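Local coordinates for protein probable thiamine pyrophosphokinase (Staphylococcus saprophyticus, PDB 3L8M) that probably transfers a pyrophosphate group from ATP to thiamine to make thiamine diphosphate, at residues L5-R10 and I26-G31; F44-F49 and I64-Y69; R91-Y96 and M121-K126; Q111-P116 and N132-I137; T162-K167 and E198-S203. One frame throughout, in Å; residues are numbered along the deposited sequence.

In the fold
Contacts 1 to 4 share one mixed sheet, and contact 5 belongs to a separate antiparallel sheet. Strand 44-46 of contact 2 is outermost within this chain. Next come strands 24-28 and 2-6 of contact 1, then 92-96 and 124-128 of contact 3, then 132-137 of contact 4. Centres of contacts 1 and 2 are about 12 Å apart. Those of contacts 3 and 4 are about 9 Å apart, joined by the Lys-126 to Glu-133 salt bridge. Contact 3 holds a sodium ion. Contact 5 touches contact 4 through Ser-203 and Phe-136, while its centre lies about 39 Å from that of contact 2. Contacts 2 and 3, and segment 26-31 of contact 1, belong to the catalytic domain.

Contact 1. Residues L5-R10 and I26-G31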
# COMPACT_ATOMS: atom_id res chain seq x y z
N LEU A 5 -18.16 3.00 -0.93
CA LEU A 5 -19.00 3.43 0.18
C LEU A 5 -19.95 2.31 0.57
O LEU A 5 -20.52 1.64 -0.29
CB LEU A 5 -19.83 4.67 -0.18
CG LEU A 5 -19.14 6.04 -0.03
CD1 LEU A 5 -18.00 6.15 -1.04
CD2 LEU A 5 -20.17 7.15 -0.23
N LEU A 6 -20.10 2.09 1.87
CA LEU A 6 -21.04 1.09 2.33
C LEU A 6 -22.14 1.82 3.12
O LEU A 6 -21.85 2.51 4.09
CB LEU A 6 -20.33 0.06 3.22
CG LEU A 6 -21.21 -1.13 3.62
CD1 LEU A 6 -21.77 -1.79 2.37
CD2 LEU A 6 -20.38 -2.13 4.44
N CYS A 7 -23.38 1.66 2.68
CA CYS A 7 -24.53 2.29 3.35
C CYS A 7 -25.34 1.31 4.19
O CYS A 7 -26.26 1.72 4.89
CB CYS A 7 -25.50 2.90 2.34
SG CYS A 7 -24.79 4.04 1.19
N GLY A 8 -25.02 0.02 4.11
CA GLY A 8 -25.75 -0.98 4.87
C GLY A 8 -25.47 -2.37 4.34
O GLY A 8 -24.56 -2.54 3.53
N ASN A 9 -26.24 -3.37 4.78
CA ASN A 9 -26.00 -4.75 4.36
C ASN A 9 -27.03 -5.41 3.44
O ASN A 9 -27.06 -6.64 3.32
CB ASN A 9 -25.79 -5.63 5.60
CG ASN A 9 -27.03 -5.74 6.46
OD1 ASN A 9 -27.86 -4.83 6.49
ND2 ASN A 9 -27.16 -6.86 7.17
N ARG A 10 -27.86 -4.62 2.77
CA ARG A 10 -28.87 -5.17 1.86
C ARG A 10 -28.38 -5.33 0.42
O ARG A 10 -27.80 -4.40 -0.15
CB ARG A 10 -30.13 -4.30 1.84
CG ARG A 10 -31.01 -4.40 3.06
CD ARG A 10 -32.14 -3.38 2.97
NE ARG A 10 -32.92 -3.34 4.19
CZ ARG A 10 -33.77 -4.29 4.57
NH1 ARG A 10 -33.96 -5.35 3.80
NH2 ARG A 10 -34.40 -4.19 5.73
N ILE A 26 -15.41 3.87 2.73
CA ILE A 26 -16.07 4.96 3.44
C ILE A 26 -17.36 4.42 4.07
O ILE A 26 -18.14 3.72 3.40
CB ILE A 26 -16.50 6.10 2.46
CG1 ILE A 26 -15.34 6.51 1.55
CG2 ILE A 26 -17.06 7.28 3.26
CD1 ILE A 26 -14.13 7.06 2.27
N GLY A 27 -17.61 4.72 5.33
CA GLY A 27 -18.84 4.22 5.94
C GLY A 27 -19.96 5.26 6.03
O GLY A 27 -19.74 6.39 6.49
N ILE A 28 -21.16 4.90 5.58
CA ILE A 28 -22.32 5.78 5.63
C ILE A 28 -23.34 5.14 6.57
O ILE A 28 -23.85 4.04 6.30
CB ILE A 28 -23.00 5.97 4.24
CG1 ILE A 28 -21.99 6.46 3.20
CG2 ILE A 28 -24.13 7.01 4.35
CD1 ILE A 28 -21.38 7.83 3.51
N ASP A 29 -23.63 5.82 7.68
CA ASP A 29 -24.58 5.32 8.67
C ASP A 29 -24.21 3.91 9.14
O ASP A 29 -23.12 3.71 9.66
CB ASP A 29 -26.00 5.34 8.10
CG ASP A 29 -26.37 6.70 7.55
OD1 ASP A 29 -26.18 7.69 8.28
OD2 ASP A 29 -26.85 6.78 6.40
N ARG A 30 -25.11 2.95 8.95
CA ARG A 30 -24.88 1.57 9.35
C ARG A 30 -23.68 0.91 8.65
O ARG A 30 -23.10 -0.04 9.17
CB ARG A 30 -26.13 0.72 9.12
CG ARG A 30 -27.30 1.06 10.03
CD ARG A 30 -28.52 0.20 9.68
NE ARG A 30 -29.65 0.46 10.57
CZ ARG A 30 -30.81 -0.19 10.53
NH1 ARG A 30 -31.01 -1.16 9.64
NH2 ARG A 30 -31.77 0.11 11.40
N GLY A 31 -23.33 1.39 7.46
CA GLY A 31 -22.19 0.83 6.77
C GLY A 31 -20.95 0.91 7.65
O GLY A 31 -20.13 0.00 7.67
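Leu-6 ties the two parallel strands together with its N and its O. Leu-6 N donates to Ile-26 O over 3.0 Å, nearly along the C=O axis (178° at the oxygen). Leu-6 O accepts from Ile-28 N at 2.9 Å, with the donor tilted 22° from the carbonyl plane. The same oxygen meets Gly-31 CA at 3.2 Å in a CA-H...O contact. Gly-31 has no side chain, so its CA can come this close to the strand. On one face of the sheet Leu-5 and Ile-26 lie side by side, with Leu-5 CG 3.6 Å from Ile-26 CB. CG of Leu-5 stands opposite the carbonyl carbon (chi1 -84°), and CD2 then reaches Ile-28 CG1 at 3.9 Å. Farther along, Cys-7 SG rests 4.0 Å from Ile-28 CB. On the other face Leu-6 CG lies 3.8 Å from Gly-31 CA.

A short turn carries strand 24-28 into helix 30-37, with Gly-31 N bonded to Ile-28 O. Leu-78 and Ile-82 of helix 77-87 cover Leu-5, while Ile-34 and Leu-35 cover Leu-6. Strands 2-6 and 24-28 belong to a beta-alpha-beta unit whose connection carries helix 16-19. The buried N and O of Leu-6 are thus both satisfied by strand 24-28, with apolar side chains on both faces of the sheet.

Contact 2. Residues F44-F49 and I64-Y69; sequences FAVGDF and IEINPY
Phe-49 and Glu-65 run alongside in opposite senses, next to a single beta bridge on strand 44-46. Within this chain that strand is outermost in the parallel part of the alpha/beta sheet, and the loop after helix 54-63 bridges to it. The ring and carboxylate planes stand 61° apart. The carboxylate comes to the ring edge, with Glu-65 CD 3.4 Å from Phe-49 CE2. CG of Glu-65 lies opposite the backbone N, and a bend at chi2 (69°) turns the acid back toward the strand. There OE1 and OE2 face the carbonyls of Gly-47 and Ala-45. These are pairs of acceptors and not bonds, and the Ala-45 pair is uncertain.

The bridge joins Ala-45 to Glu-65. Ala-45 N donates to Ile-64 O at 2.7 Å from above the carbonyl plane. Ile-66 N donates to Ala-45 O, whose position is less sure. Ala-45 CB packs on Ile-64 CG2 (3.8 Å), and Phe-44 CB on Ile-66 CG2 (3.6 Å). Met-1 of a second subunit packs on Phe-44 and Ile-66. One water links both segments: it accepts from Gly-47 N at 3.2 Å and donates to Glu-65 OE1 at 2.7 Å and to Ile-66 O at 2.9 Å.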
# COMPACT_ATOMS: atom_id res chain seq x y z
N PHE A 44 -13.05 7.30 6.48
CA PHE A 44 -13.89 8.24 7.22
C PHE A 44 -15.35 7.80 7.13
O PHE A 44 -15.72 7.02 6.26
CB PHE A 44 -13.72 9.67 6.70
CG PHE A 44 -14.27 9.91 5.32
CD1 PHE A 44 -15.64 10.11 5.13
CD2 PHE A 44 -13.42 10.00 4.23
CE1 PHE A 44 -16.14 10.39 3.87
CE2 PHE A 44 -13.92 10.28 2.96
CZ PHE A 44 -15.29 10.48 2.78
N ALA A 45 -16.18 8.30 8.03
CA ALA A 45 -17.58 7.91 8.03
C ALA A 45 -18.51 9.08 8.34
O ALA A 45 -18.15 10.01 9.05
CB ALA A 45 -17.80 6.80 9.05
N VAL A 46 -19.73 9.00 7.79
CA VAL A 46 -20.75 10.01 8.01
C VAL A 46 -21.94 9.27 8.59
O VAL A 46 -22.22 8.14 8.19
CB VAL A 46 -21.19 10.67 6.68
CG1 VAL A 46 -22.21 11.76 6.97
CG2 VAL A 46 -20.00 11.23 5.94
N GLY A 47 -22.64 9.88 9.54
CA GLY A 47 -23.79 9.22 10.11
C GLY A 47 -23.74 9.15 11.62
O GLY A 47 -22.67 9.22 12.21
N ASP A 48 -24.92 9.01 12.23
CA ASP A 48 -25.05 8.95 13.68
C ASP A 48 -24.85 7.45 13.42
O ASP A 48 -25.40 6.92 12.45
CB ASP A 48 -26.53 8.87 14.06
N PHE A 49 -24.07 6.80 14.28
CA PHE A 49 -23.75 5.37 14.20
C PHE A 49 -23.81 5.16 15.72
O PHE A 49 -23.48 6.06 16.50
CB PHE A 49 -22.29 5.28 13.68
CG PHE A 49 -21.29 6.07 14.49
CD1 PHE A 49 -20.76 5.55 15.67
CD2 PHE A 49 -20.86 7.32 14.06
CE1 PHE A 49 -19.83 6.28 16.42
CE2 PHE A 49 -19.93 8.06 14.80
CZ PHE A 49 -19.42 7.53 15.98
N ILE A 64 -12.23 8.38 12.55
CA ILE A 64 -13.09 7.89 11.47
C ILE A 64 -14.26 8.82 11.14
O ILE A 64 -14.49 9.18 9.98
CB ILE A 64 -13.68 6.51 11.83
CG1 ILE A 64 -12.55 5.55 12.21
CG2 ILE A 64 -14.47 5.97 10.67
CD1 ILE A 64 -13.05 4.27 12.88
N GLU A 65 -15.01 9.20 12.17
CA GLU A 65 -16.17 10.07 11.98
C GLU A 65 -15.84 11.52 11.61
O GLU A 65 -15.13 12.21 12.33
CB GLU A 65 -17.03 10.04 13.25
CG GLU A 65 -18.32 10.86 13.19
CD GLU A 65 -19.36 10.28 12.24
OE1 GLU A 65 -20.43 10.90 12.08
OE2 GLU A 65 -19.11 9.20 11.66
N ILE A 66 -16.33 11.98 10.46
CA ILE A 66 -16.12 13.37 10.09
C ILE A 66 -17.50 14.02 10.23
O ILE A 66 -18.52 13.31 10.29
CB ILE A 66 -15.52 13.55 8.65
CG1 ILE A 66 -16.55 13.24 7.56
CG2 ILE A 66 -14.27 12.70 8.52
CD1 ILE A 66 -17.00 11.84 7.53
N ASN A 67 -17.54 15.35 10.30
CA ASN A 67 -18.79 16.07 10.48
C ASN A 67 -18.98 17.23 9.49
O ASN A 67 -18.98 18.40 9.88
CB ASN A 67 -18.86 16.61 11.92
CG ASN A 67 -18.89 15.50 12.97
OD1 ASN A 67 -19.90 14.81 13.13
ND2 ASN A 67 -17.79 15.32 13.68
N PRO A 68 -19.17 16.91 8.20
CA PRO A 68 -19.36 17.98 7.22
C PRO A 68 -20.54 18.86 7.57
O PRO A 68 -21.60 18.37 7.97
CB PRO A 68 -19.55 17.21 5.91
CG PRO A 68 -20.13 15.89 6.36
CD PRO A 68 -19.30 15.58 7.58
N TYR A 69 -20.36 20.17 7.42
CA TYR A 69 -21.41 21.14 7.72
C TYR A 69 -22.48 21.16 6.61
O TYR A 69 -22.17 21.19 5.42
CB TYR A 69 -20.76 22.53 7.89
CG TYR A 69 -21.68 23.64 8.33
CD1 TYR A 69 -22.33 24.45 7.40
CD2 TYR A 69 -21.90 23.90 9.69
CE1 TYR A 69 -23.16 25.49 7.80
CE2 TYR A 69 -22.74 24.93 10.10
CZ TYR A 69 -23.37 25.73 9.15
OH TYR A 69 -24.20 26.75 9.54
O HOH W 1 -21.39 12.73 10.29

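Contact 3. Residues R91-Y96 and M121-K126; sequences RNIDVY and MNINIK. With NA (sodium ion), chain C.
Asp-94 and Lys-126 both hold CG opposite the carbonyl carbon (chi1 -71° and -69°). Their pairing in the parallel strands puts them on one face of the sheet, and the like torsions make them point the same way. Asp-94 OD1 turns toward the neighbouring strand and binds a sodium ion at 2.9 Å. The second protein ligand is the backbone atom Asn-124 O, 3.0 Å from the ion. The extended Lys-126 chain passes alongside, with CG 3.6 Å from the sodium. Its NZ lies farther on and makes a salt bridge with Glu-133. On the same face Asn-92 OD1 touches Asn-124 CB, and the two amide planes are 88° apart.

The backbones form a parallel pair. Ile-93 N donates to Asn-124 O at 2.9 Å, so that oxygen serves both the sheet and the ion. Lys-126 N returns a bond to Ile-93 O, and Val-95 N extends the pairing to Lys-126 O at 2.8 Å. On the opposite face Ile-93 CG1 packs tightly on Ile-125 CD1 (3.3 Å), and Ile-82 of helix 77-87 lies against Ile-93.

Arg-91 curls over the start of the second segment. Its NH1 makes a weak bond to Asn-122 O at 3.4 Å, while its NE is in a salt bridge with Glu-19 of a third subunit. The 2.7 Å approach of Arg-91 NH1 to Asn-122 ND2 sets donor against donor and is doubtful. The two sodium distances are long for this ion. They suggest a loosely held cation, with Asp-94 supplying the negative charge.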
# COMPACT_ATOMS: atom_id res chain seq x y z
N ARG A 91 -11.87 9.87 -7.56
CA ARG A 91 -12.50 10.06 -8.86
C ARG A 91 -13.50 8.98 -9.26
O ARG A 91 -14.44 9.24 -10.00
CB ARG A 91 -11.44 10.17 -9.95
CG ARG A 91 -11.97 10.73 -11.25
CD ARG A 91 -11.54 12.18 -11.44
NE ARG A 91 -10.16 12.28 -11.92
CZ ARG A 91 -9.74 11.78 -13.09
NH1 ARG A 91 -10.59 11.15 -13.89
NH2 ARG A 91 -8.47 11.92 -13.46
N ASN A 92 -13.26 7.75 -8.79
CA ASN A 92 -14.15 6.63 -9.09
C ASN A 92 -14.79 6.24 -7.77
O ASN A 92 -14.09 5.84 -6.84
CB ASN A 92 -13.35 5.45 -9.65
CG ASN A 92 -12.71 5.77 -10.99
OD1 ASN A 92 -13.40 6.09 -11.96
ND2 ASN A 92 -11.39 5.68 -11.05
N ILE A 93 -16.11 6.37 -7.70
CA ILE A 93 -16.85 6.04 -6.48
C ILE A 93 -17.88 4.94 -6.70
O ILE A 93 -18.73 5.05 -7.57
CB ILE A 93 -17.59 7.28 -5.92
CG1 ILE A 93 -16.67 8.51 -5.92
CG2 ILE A 93 -18.08 6.99 -4.51
CD1 ILE A 93 -15.33 8.28 -5.31
N ASP A 94 -17.79 3.89 -5.90
CA ASP A 94 -18.73 2.77 -5.97
C ASP A 94 -19.54 2.77 -4.68
O ASP A 94 -18.99 2.59 -3.59
CB ASP A 94 -18.00 1.43 -6.10
CG ASP A 94 -17.36 1.25 -7.46
OD1 ASP A 94 -17.59 2.12 -8.33
OD2 ASP A 94 -16.65 0.24 -7.66
N VAL A 95 -20.85 2.97 -4.81
CA VAL A 95 -21.72 2.98 -3.65
C VAL A 95 -22.43 1.63 -3.55
O VAL A 95 -23.14 1.21 -4.47
CB VAL A 95 -22.76 4.13 -3.72
CG1 VAL A 95 -23.66 4.11 -2.49
CG2 VAL A 95 -22.03 5.48 -3.82
N TYR A 96 -22.24 0.95 -2.43
CA TYR A 96 -22.85 -0.34 -2.18
C TYR A 96 -23.81 -0.14 -1.03
O TYR A 96 -23.63 0.79 -0.24
CB TYR A 96 -21.78 -1.35 -1.75
CG TYR A 96 -20.77 -1.70 -2.81
CD1 TYR A 96 -20.98 -2.80 -3.65
CD2 TYR A 96 -19.61 -0.96 -2.97
CE1 TYR A 96 -20.05 -3.14 -4.62
CE2 TYR A 96 -18.67 -1.30 -3.94
CZ TYR A 96 -18.90 -2.40 -4.76
OH TYR A 96 -17.97 -2.76 -5.70
N MSE A 121 -17.23 18.01 -13.73
CA MSE A 121 -16.03 17.36 -13.21
C MSE A 121 -15.86 16.00 -13.90
O MSE A 121 -16.76 15.55 -14.61
CB MSE A 121 -16.14 17.20 -11.69
CG MSE A 121 -16.29 18.55 -10.97
SE MSE A 121 -16.74 18.45 -9.09
CE MSE A 121 -15.00 18.74 -8.32
N ASN A 122 -14.72 15.36 -13.71
CA ASN A 122 -14.48 14.07 -14.34
C ASN A 122 -14.65 12.93 -13.34
O ASN A 122 -13.81 12.04 -13.25
CB ASN A 122 -13.07 14.03 -14.93
CG ASN A 122 -12.95 13.07 -16.11
OD1 ASN A 122 -13.54 13.30 -17.17
ND2 ASN A 122 -12.20 11.99 -15.92
N ILE A 123 -15.76 12.96 -12.61
CA ILE A 123 -16.07 11.96 -11.59
C ILE A 123 -16.93 10.82 -12.15
O ILE A 123 -17.75 11.04 -13.04
CB ILE A 123 -16.80 12.61 -10.39
CG1 ILE A 123 -17.09 11.57 -9.31
CG2 ILE A 123 -18.08 13.26 -10.86
CD1 ILE A 123 -15.89 11.18 -8.49
N ASN A 124 -16.74 9.62 -11.62
CA ASN A 124 -17.49 8.45 -12.05
C ASN A 124 -18.16 7.78 -10.85
O ASN A 124 -17.52 7.02 -10.12
CB ASN A 124 -16.54 7.44 -12.72
CG ASN A 124 -17.23 6.16 -13.12
OD1 ASN A 124 -16.59 5.11 -13.25
ND2 ASN A 124 -18.54 6.23 -13.33
N ILE A 125 -19.44 8.07 -10.65
CA ILE A 125 -20.20 7.50 -9.53
C ILE A 125 -21.11 6.35 -10.00
O ILE A 125 -21.88 6.50 -10.94
CB ILE A 125 -21.10 8.57 -8.87
CG1 ILE A 125 -20.31 9.84 -8.56
CG2 ILE A 125 -21.70 8.01 -7.59
CD1 ILE A 125 -19.37 9.71 -7.37
N LYS A 126 -21.00 5.19 -9.34
CA LYS A 126 -21.85 4.05 -9.68
C LYS A 126 -22.49 3.44 -8.43
O LYS A 126 -21.83 3.29 -7.40
CB LYS A 126 -21.05 2.94 -10.37
CG LYS A 126 -20.54 3.24 -11.74
CD LYS A 126 -19.77 2.03 -12.26
CE LYS A 126 -19.11 2.32 -13.59
NZ LYS A 126 -18.35 1.15 -14.12
NA NA C . -17.27 4.07 -10.38

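Contact 4. Residues Q111-P116 and N132-I137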
# COMPACT_ATOMS: atom_id res chain seq x y z
N GLN A 111 -30.69 10.80 -7.08
CA GLN A 111 -30.59 12.24 -7.24
C GLN A 111 -29.11 12.68 -7.24
O GLN A 111 -28.72 13.58 -7.99
CB GLN A 111 -31.35 12.97 -6.13
CG GLN A 111 -32.86 12.79 -6.20
CD GLN A 111 -33.58 13.45 -5.05
OE1 GLN A 111 -33.01 13.66 -3.98
NE2 GLN A 111 -34.85 13.80 -5.26
N ILE A 112 -28.29 12.05 -6.39
CA ILE A 112 -26.88 12.41 -6.31
C ILE A 112 -26.15 12.20 -7.64
O ILE A 112 -25.39 13.07 -8.08
CB ILE A 112 -26.17 11.60 -5.21
CG1 ILE A 112 -26.78 11.93 -3.85
CG2 ILE A 112 -24.69 11.94 -5.18
CD1 ILE A 112 -26.33 10.99 -2.76
N LEU A 113 -26.38 11.06 -8.28
CA LEU A 113 -25.74 10.76 -9.55
C LEU A 113 -26.11 11.81 -10.59
O LEU A 113 -25.36 12.06 -11.53
CB LEU A 113 -26.18 9.39 -10.07
CG LEU A 113 -25.87 8.09 -9.31
CD1 LEU A 113 -26.72 6.98 -9.90
CD2 LEU A 113 -24.40 7.74 -9.41
N GLU A 114 -27.27 12.43 -10.40
CA GLU A 114 -27.77 13.42 -11.34
C GLU A 114 -27.33 14.85 -11.04
O GLU A 114 -27.60 15.76 -11.82
CB GLU A 114 -29.30 13.32 -11.39
CG GLU A 114 -29.77 11.89 -11.67
CD GLU A 114 -31.26 11.68 -11.42
OE1 GLU A 114 -31.87 12.49 -10.70
OE2 GLU A 114 -31.81 10.68 -11.93
N LYS A 115 -26.65 15.06 -9.92
CA LYS A 115 -26.19 16.40 -9.59
C LYS A 115 -25.27 16.92 -10.70
O LYS A 115 -24.33 16.24 -11.11
CB LYS A 115 -25.46 16.40 -8.25
CG LYS A 115 -26.35 16.10 -7.07
CD LYS A 115 -25.76 16.67 -5.79
CE LYS A 115 -26.76 16.62 -4.64
NZ LYS A 115 -26.30 17.42 -3.46
N PRO A 116 -25.57 18.12 -11.21
CA PRO A 116 -24.78 18.73 -12.28
C PRO A 116 -23.35 19.05 -11.83
O PRO A 116 -22.42 19.07 -12.63
CB PRO A 116 -25.58 19.98 -12.63
CG PRO A 116 -26.24 20.33 -11.33
CD PRO A 116 -26.69 18.99 -10.81
N ASN A 132 -27.24 -5.38 -9.94
CA ASN A 132 -27.24 -4.21 -10.80
C ASN A 132 -26.05 -3.28 -10.68
O ASN A 132 -25.31 -3.30 -9.69
CB ASN A 132 -28.48 -3.35 -10.51
CG ASN A 132 -29.78 -4.10 -10.64
OD1 ASN A 132 -30.37 -4.15 -11.72
ND2 ASN A 132 -30.23 -4.70 -9.54
N GLU A 133 -25.91 -2.43 -11.69
CA GLU A 133 -24.88 -1.41 -11.75
C GLU A 133 -25.62 -0.25 -12.42
O GLU A 133 -26.23 -0.42 -13.47
CB GLU A 133 -23.72 -1.89 -12.61
CG GLU A 133 -22.43 -1.13 -12.38
CD GLU A 133 -21.25 -1.79 -13.06
OE1 GLU A 133 -21.06 -3.01 -12.86
OE2 GLU A 133 -20.50 -1.09 -13.78
N ILE A 134 -25.58 0.92 -11.78
CA ILE A 134 -26.29 2.10 -12.28
C ILE A 134 -25.42 3.36 -12.30
O ILE A 134 -24.69 3.64 -11.34
CB ILE A 134 -27.54 2.40 -11.40
CG1 ILE A 134 -28.49 1.20 -11.42
CG2 ILE A 134 -28.27 3.66 -11.90
CD1 ILE A 134 -29.60 1.29 -10.37
N GLN A 135 -25.51 4.13 -13.39
CA GLN A 135 -24.75 5.37 -13.50
C GLN A 135 -25.48 6.35 -14.40
O GLN A 135 -26.27 5.96 -15.26
CB GLN A 135 -23.35 5.11 -14.06
CG GLN A 135 -23.33 4.55 -15.47
CD GLN A 135 -21.91 4.28 -15.97
OE1 GLN A 135 -21.10 5.20 -16.08
NE2 GLN A 135 -21.61 3.02 -16.28
N PHE A 136 -25.22 7.64 -14.18
CA PHE A 136 -25.84 8.72 -14.94
C PHE A 136 -25.00 9.03 -16.19
O PHE A 136 -23.78 8.95 -16.16
CB PHE A 136 -25.94 9.94 -14.02
CG PHE A 136 -26.61 11.14 -14.64
CD1 PHE A 136 -27.91 11.06 -15.12
CD2 PHE A 136 -25.95 12.37 -14.69
CE1 PHE A 136 -28.55 12.19 -15.64
CE2 PHE A 136 -26.58 13.50 -15.21
CZ PHE A 136 -27.88 13.41 -15.68
N ILE A 137 -25.66 9.35 -17.30
CA ILE A 137 -24.96 9.68 -18.54
C ILE A 137 -25.58 10.94 -19.09
O ILE A 137 -26.76 10.98 -19.42
CB ILE A 137 -25.08 8.58 -19.60
CG1 ILE A 137 -24.57 7.25 -19.05
CG2 ILE A 137 -24.25 8.98 -20.82
CD1 ILE A 137 -24.67 6.10 -20.04
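The Phe-136 ring has Glu-114 CA over one face, offset toward the rim, in a CH-pi contact. The CA lies 4.0 Å from the ring centroid and 13° off the ring normal. Glu-114 CG stays on the ring too, 4.0 Å from Phe-136 CD1. Beyond CG the glutamate is extended, and its carboxylate plane makes 57° with the ring. The Leu-113 carbonyl approaches obliquely, with its O 3.2 Å from Phe-136 CD2. CG of Phe-136 is opposite the backbone N (chi1 -178°), and this carries the ring from strand 132-137 against the C-terminal part of helix 103-113.

Leu-113 points toward the same strand. Its CB meets Phe-136 CB at 4.0 Å. Its CD1 touches Ile-134 CG2 at 4.2 Å, the two side chains crossing at about a right angle. Leu-113 also packs on Ile-125 and Leu-127 of strand 124-128, so it sits across two adjacent strands of the sheet. Val-158 and Ser-203 touch the ring of Phe-136, and Leu-205 of strand 204-209 lies against Glu-114.

No hydrogen bond crosses between the two segments, close as Leu-113 O is to Phe-136 CD2. Helix and sheet meet here through apolar side chains and a backbone CA-H on the ring, a helix laid on a sheet of an alpha/beta domain. The contact thus rests mainly on dispersion and the burial of apolar surface.

Contact 5. Residues T162-K167 and E198-S203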
# COMPACT_ATOMS: atom_id res chain seq x y z
N THR A 162 -33.12 12.77 -26.35
CA THR A 162 -33.02 12.08 -27.64
C THR A 162 -31.83 11.14 -27.58
O THR A 162 -30.79 11.49 -27.02
CB THR A 162 -32.84 13.07 -28.80
OG1 THR A 162 -33.95 13.98 -28.83
CG2 THR A 162 -32.78 12.32 -30.12
N VAL A 163 -31.97 9.96 -28.17
CA VAL A 163 -30.94 8.94 -28.10
C VAL A 163 -30.72 8.14 -29.38
O VAL A 163 -31.64 7.94 -30.17
CB VAL A 163 -31.31 7.94 -26.97
CG1 VAL A 163 -30.56 6.63 -27.12
CG2 VAL A 163 -31.03 8.58 -25.62
N ILE A 164 -29.48 7.68 -29.56
CA ILE A 164 -29.10 6.88 -30.72
C ILE A 164 -28.12 5.79 -30.28
O ILE A 164 -27.04 6.09 -29.77
CB ILE A 164 -28.44 7.74 -31.82
CG1 ILE A 164 -29.38 8.86 -32.25
CG2 ILE A 164 -28.07 6.87 -33.01
CD1 ILE A 164 -28.83 9.75 -33.33
N SER A 165 -28.50 4.53 -30.47
CA SER A 165 -27.66 3.39 -30.10
C SER A 165 -27.25 2.59 -31.34
O SER A 165 -27.88 2.69 -32.39
CB SER A 165 -28.40 2.47 -29.13
OG SER A 165 -28.53 3.05 -27.84
N LEU A 166 -26.19 1.79 -31.21
CA LEU A 166 -25.72 0.99 -32.33
C LEU A 166 -25.74 -0.52 -32.07
O LEU A 166 -26.70 -1.20 -32.44
CB LEU A 166 -24.31 1.43 -32.71
N LYS A 167 -24.69 -1.02 -31.42
CA LYS A 167 -24.56 -2.45 -31.13
C LYS A 167 -25.76 -3.10 -30.43
O LYS A 167 -25.91 -4.32 -30.47
CB LYS A 167 -23.29 -2.68 -30.30
N GLU A 198 -25.25 7.54 -28.09
CA GLU A 198 -25.10 8.99 -28.10
C GLU A 198 -26.35 9.71 -27.62
O GLU A 198 -27.44 9.51 -28.15
CB GLU A 198 -24.75 9.48 -29.50
CG GLU A 198 -24.65 11.00 -29.62
CD GLU A 198 -24.27 11.44 -31.02
OE1 GLU A 198 -24.21 12.67 -31.26
OE2 GLU A 198 -24.03 10.57 -31.87
N ILE A 199 -26.18 10.54 -26.60
CA ILE A 199 -27.29 11.29 -26.05
C ILE A 199 -27.33 12.64 -26.77
O ILE A 199 -26.53 13.53 -26.48
CB ILE A 199 -27.12 11.53 -24.54
CG1 ILE A 199 -27.01 10.19 -23.81
CG2 ILE A 199 -28.27 12.37 -24.01
CD1 ILE A 199 -28.30 9.37 -23.78
N ILE A 200 -28.25 12.77 -27.72
CA ILE A 200 -28.39 14.00 -28.49
C ILE A 200 -28.97 15.11 -27.61
O ILE A 200 -28.59 16.27 -27.73
CB ILE A 200 -29.31 13.80 -29.71
CG1 ILE A 200 -28.58 13.02 -30.81
CG2 ILE A 200 -29.75 15.15 -30.25
CD1 ILE A 200 -28.16 11.62 -30.41
N GLU A 201 -29.90 14.73 -26.74
CA GLU A 201 -30.53 15.69 -25.84
C GLU A 201 -30.93 15.03 -24.53
O GLU A 201 -31.22 13.83 -24.49
CB GLU A 201 -31.77 16.31 -26.48
CG GLU A 201 -31.49 17.35 -27.54
CD GLU A 201 -32.49 18.49 -27.50
OE1 GLU A 201 -33.70 18.23 -27.67
OE2 GLU A 201 -32.05 19.65 -27.28
N GLY A 202 -30.96 15.83 -23.47
CA GLY A 202 -31.34 15.32 -22.16
C GLY A 202 -30.27 14.48 -21.48
O GLY A 202 -29.08 14.60 -21.78
N SER A 203 -30.72 13.63 -20.56
CA SER A 203 -29.84 12.77 -19.79
C SER A 203 -30.56 11.46 -19.46
O SER A 203 -31.79 11.43 -19.35
CB SER A 203 -29.45 13.47 -18.49
OG SER A 203 -30.60 13.80 -17.72
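Val-163 and Ile-199 pack tightly on one face of this antiparallel pair: Val-163 CG2 lies 3.4 Å from Ile-199 CD1, and the two side chains point the same way. On the other face Ile-200 CD1 presses on Ile-164 CG1 at 3.5 Å. Ile-200 CB also meets Thr-162 CB, at 3.7 Å. The two torsions of Ile-200 (chi1 -74°, chi2 62°) together bring CD1 to Ile-164.

The outward ends of the glutamates are the looser part, on the face of Thr-162 and Ile-164. Glu-198 extends away from the strand, only CB coming near Ile-164 O. Glu-201 is exposed, and only its CB comes near Thr-162.

Backbone bonding differs along the pair as well. Ile-164 and Glu-198 exchange two bonds, Ile-164 N to Glu-198 O at 3.1 Å and Glu-198 N to Ile-164 O at 2.9 Å. At the other end Ile-200 and Glu-201 both face Thr-162, a classic beta bulge. Thr-162 N donates to Glu-201 O at 2.9 Å. The bulge shifts the register by one residue where the chain turns a corner at Ile-200, within the vitamin B1 binding domain. Thr-162 O is shared by two weak bonds, from Ile-200 N and Glu-201 N, so pairing is probably less firm here than at Ile-164 and Glu-198.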